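Local coordinates for coat protein (Tobacco streak virus, PDB 4Y6T), which probably self-assembles into an icosahedral T=3 capsid and binds the 3' end of the viral RNA, with a likely role in its packaging, at residues Y65-G70 / R109-G114. Sequence-based numbering, arbitrary orientation.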
loop_
_atom_site.group_PDB
_atom_site.type_symbol
_atom_site.label_atom_id
_atom_site.label_comp_id
_atom_site.label_asym_id
_atom_site.label_seq_id
_atom_site.Cartn_x
_atom_site.Cartn_y
_atom_site.Cartn_z
ATOM N N TYR A 65 -7.433 16.980 3.548
ATOM C CA TYR A 65 -7.962 18.026 2.781
ATOM C C TYR A 65 -9.211 17.716 2.038
ATOM O O TYR A 65 -10.137 18.508 2.037
ATOM C CB TYR A 65 -6.863 18.508 1.770
ATOM C CG TYR A 65 -5.662 19.021 2.475
ATOM C CD1 TYR A 65 -5.644 20.294 2.966
ATOM C CD2 TYR A 65 -4.596 18.197 2.766
ATOM C CE1 TYR A 65 -4.523 20.796 3.648
ATOM C CE2 TYR A 65 -3.506 18.658 3.473
ATOM C CZ TYR A 65 -3.492 19.980 3.907
ATOM O OH TYR A 65 -2.437 20.460 4.613
ATOM N N ARG A 66 -9.257 16.570 1.390
ATOM C CA ARG A 66 -10.410 16.213 0.606
ATOM C C ARG A 66 -10.711 14.736 0.689
ATOM O O ARG A 66 -9.788 13.915 0.707
ATOM C CB ARG A 66 -10.150 16.546 -0.857
ATOM C CG ARG A 66 -9.914 18.006 -1.086
ATOM C CD ARG A 66 -9.352 18.294 -2.450
ATOM N NE ARG A 66 -10.280 17.956 -3.497
ATOM C CZ ARG A 66 -9.990 17.960 -4.805
ATOM N NH1 ARG A 66 -8.775 18.279 -5.247
ATOM N NH2 ARG A 66 -10.923 17.662 -5.679
ATOM N N LEU A 67 -12.001 14.411 0.725
ATOM C CA LEU A 67 -12.446 13.015 0.629
ATOM C C LEU A 67 -13.396 12.969 -0.538
ATOM O O LEU A 67 -14.378 13.721 -0.554
ATOM C CB LEU A 67 -13.154 12.611 1.920
ATOM C CG LEU A 67 -14.013 11.344 1.790
ATOM C CD1 LEU A 67 -13.151 10.164 1.448
ATOM C CD2 LEU A 67 -14.858 11.052 3.015
ATOM N N LEU A 68 -13.094 12.130 -1.516
ATOM C CA LEU A 68 -13.977 11.950 -2.657
ATOM C C LEU A 68 -14.649 10.586 -2.566
ATOM O O LEU A 68 -13.983 9.574 -2.295
ATOM C CB LEU A 68 -13.223 11.926 -3.988
ATOM C CG LEU A 68 -12.136 12.960 -4.217
ATOM C CD1 LEU A 68 -11.603 12.811 -5.622
ATOM C CD2 LEU A 68 -12.668 14.372 -3.986
ATOM N N ILE A 69 -15.959 10.569 -2.730
ATOM C CA ILE A 69 -16.685 9.329 -2.867
ATOM C C ILE A 69 -17.477 9.354 -4.118
ATOM O O ILE A 69 -17.890 10.432 -4.625
ATOM C CB ILE A 69 -17.574 9.020 -1.684
ATOM C CG1 ILE A 69 -18.756 9.924 -1.642
ATOM C CG2 ILE A 69 -16.850 9.147 -0.318
ATOM C CD1 ILE A 69 -19.830 9.414 -0.690
ATOM N N GLY A 70 -17.683 8.157 -4.637
ATOM C CA GLY A 70 -18.569 7.971 -5.778
ATOM C C GLY A 70 -19.389 6.710 -5.595
ATOM O O GLY A 70 -18.887 5.709 -4.994
ATOM N N ARG A 109 -19.147 13.112 -4.538
ATOM C CA ARG A 109 -19.079 14.248 -3.688
ATOM C C ARG A 109 -17.643 14.414 -3.297
ATOM O O ARG A 109 -16.930 13.442 -3.043
ATOM C CB ARG A 109 -19.953 14.044 -2.437
ATOM C CG ARG A 109 -20.084 15.244 -1.527
ATOM C CD ARG A 109 -20.703 16.424 -2.246
ATOM N NE ARG A 109 -20.999 17.546 -1.341
ATOM C CZ ARG A 109 -21.603 18.652 -1.724
ATOM N NH1 ARG A 109 -22.035 18.804 -2.981
ATOM N NH2 ARG A 109 -21.768 19.635 -0.848
ATOM N N ASP A 110 -17.248 15.669 -3.165
ATOM C CA ASP A 110 -15.898 16.017 -2.722
ATOM C C ASP A 110 -16.120 16.670 -1.388
ATOM O O ASP A 110 -16.534 17.830 -1.345
ATOM C CB ASP A 110 -15.277 17.002 -3.726
ATOM C CG ASP A 110 -13.895 17.577 -3.292
ATOM O OD1 ASP A 110 -13.544 17.412 -2.098
ATOM O OD2 ASP A 110 -13.174 18.148 -4.188
ATOM N N PHE A 111 -15.870 15.943 -0.309
ATOM C CA PHE A 111 -15.998 16.511 1.009
ATOM C C PHE A 111 -14.737 17.241 1.416
ATOM O O PHE A 111 -13.646 16.733 1.283
ATOM C CB PHE A 111 -16.254 15.436 2.049
ATOM C CG PHE A 111 -17.545 14.741 1.904
ATOM C CD1 PHE A 111 -18.679 15.309 2.364
ATOM C CD2 PHE A 111 -17.621 13.477 1.306
ATOM C CE1 PHE A 111 -19.888 14.625 2.236
ATOM C CE2 PHE A 111 -18.818 12.818 1.167
ATOM C CZ PHE A 111 -19.957 13.409 1.614
ATOM N N ASP A 112 -14.917 18.447 1.893
ATOM C CA ASP A 112 -13.806 19.280 2.357
ATOM C C ASP A 112 -13.471 18.855 3.765
ATOM O O ASP A 112 -14.348 18.834 4.601
ATOM C CB ASP A 112 -14.288 20.751 2.364
ATOM C CG ASP A 112 -13.188 21.741 2.793
ATOM O OD1 ASP A 112 -12.116 21.375 3.275
ATOM O OD2 ASP A 112 -13.435 22.935 2.603
ATOM N N LEU A 113 -12.217 18.514 4.036
ATOM C CA LEU A 113 -11.827 18.064 5.337
ATOM C C LEU A 113 -11.046 19.109 6.085
ATOM O O LEU A 113 -10.622 18.892 7.233
ATOM C CB LEU A 113 -11.007 16.821 5.203
ATOM C CG LEU A 113 -11.724 15.680 4.468
ATOM C CD1 LEU A 113 -10.827 14.477 4.297
ATOM C CD2 LEU A 113 -12.964 15.254 5.288
ATOM N N GLY A 114 -10.884 20.281 5.476
ATOM C CA GLY A 114 -10.445 21.480 6.211
ATOM C C GLY A 114 -9.020 21.479 6.718
ATOM O O GLY A 114 -8.710 22.205 7.631
HETATM O O HOH W 1 -9.543 21.449 2.248
#
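Leu67 and Phe111 face each other as a hydrogen-bonded pair at the middle of the antiparallel contact between strand 63-73 and strand 107-117, an outermost strand, within this chain, of a four-stranded sheet. Phe111 N donates to Leu67 O at 2.7 Å, Leu67 N returns a bond to Phe111 O, and Ile69 and Arg109 repeat the exchange further along. The tight side is the apolar one. Leu67 and Phe111 lie alongside each other, pointing the same way, and Leu113 CD1 packs 3.8 Å from Leu67 CB. Ile69 CD1 meets the edge of the Phe111 ring at CE2, 4.0 Å away, while Arg109 CG lies 3.6 Å above one ring face, offset toward the rim; its NH1 leads away to Asp166 of the second subunit. Phe79, Met81 and Ile126 of the second sheet complete this core of the coat protein's beta sandwich.

The other face is more polar and partly exposed. Arg66, bent at chi3 (65°), approaches Asp110 side-on, so that NE (3.0 Å) and NH2 (2.7 Å) both reach Asp110 OD2 from the same face of the carboxylate. Leu68 CD2 packs against Asp110 CG at 3.5 Å. At the looser, solvent end, a water donates to both Tyr65 O and Asp112 OD1, and Asp112 OD1 also accepts from Gly114 N in an Asx turn. Two N-H groups of one guanidinium on a single oxygen should draw negative charge toward Asp110 OD2 and probably favour the ionised carboxylate.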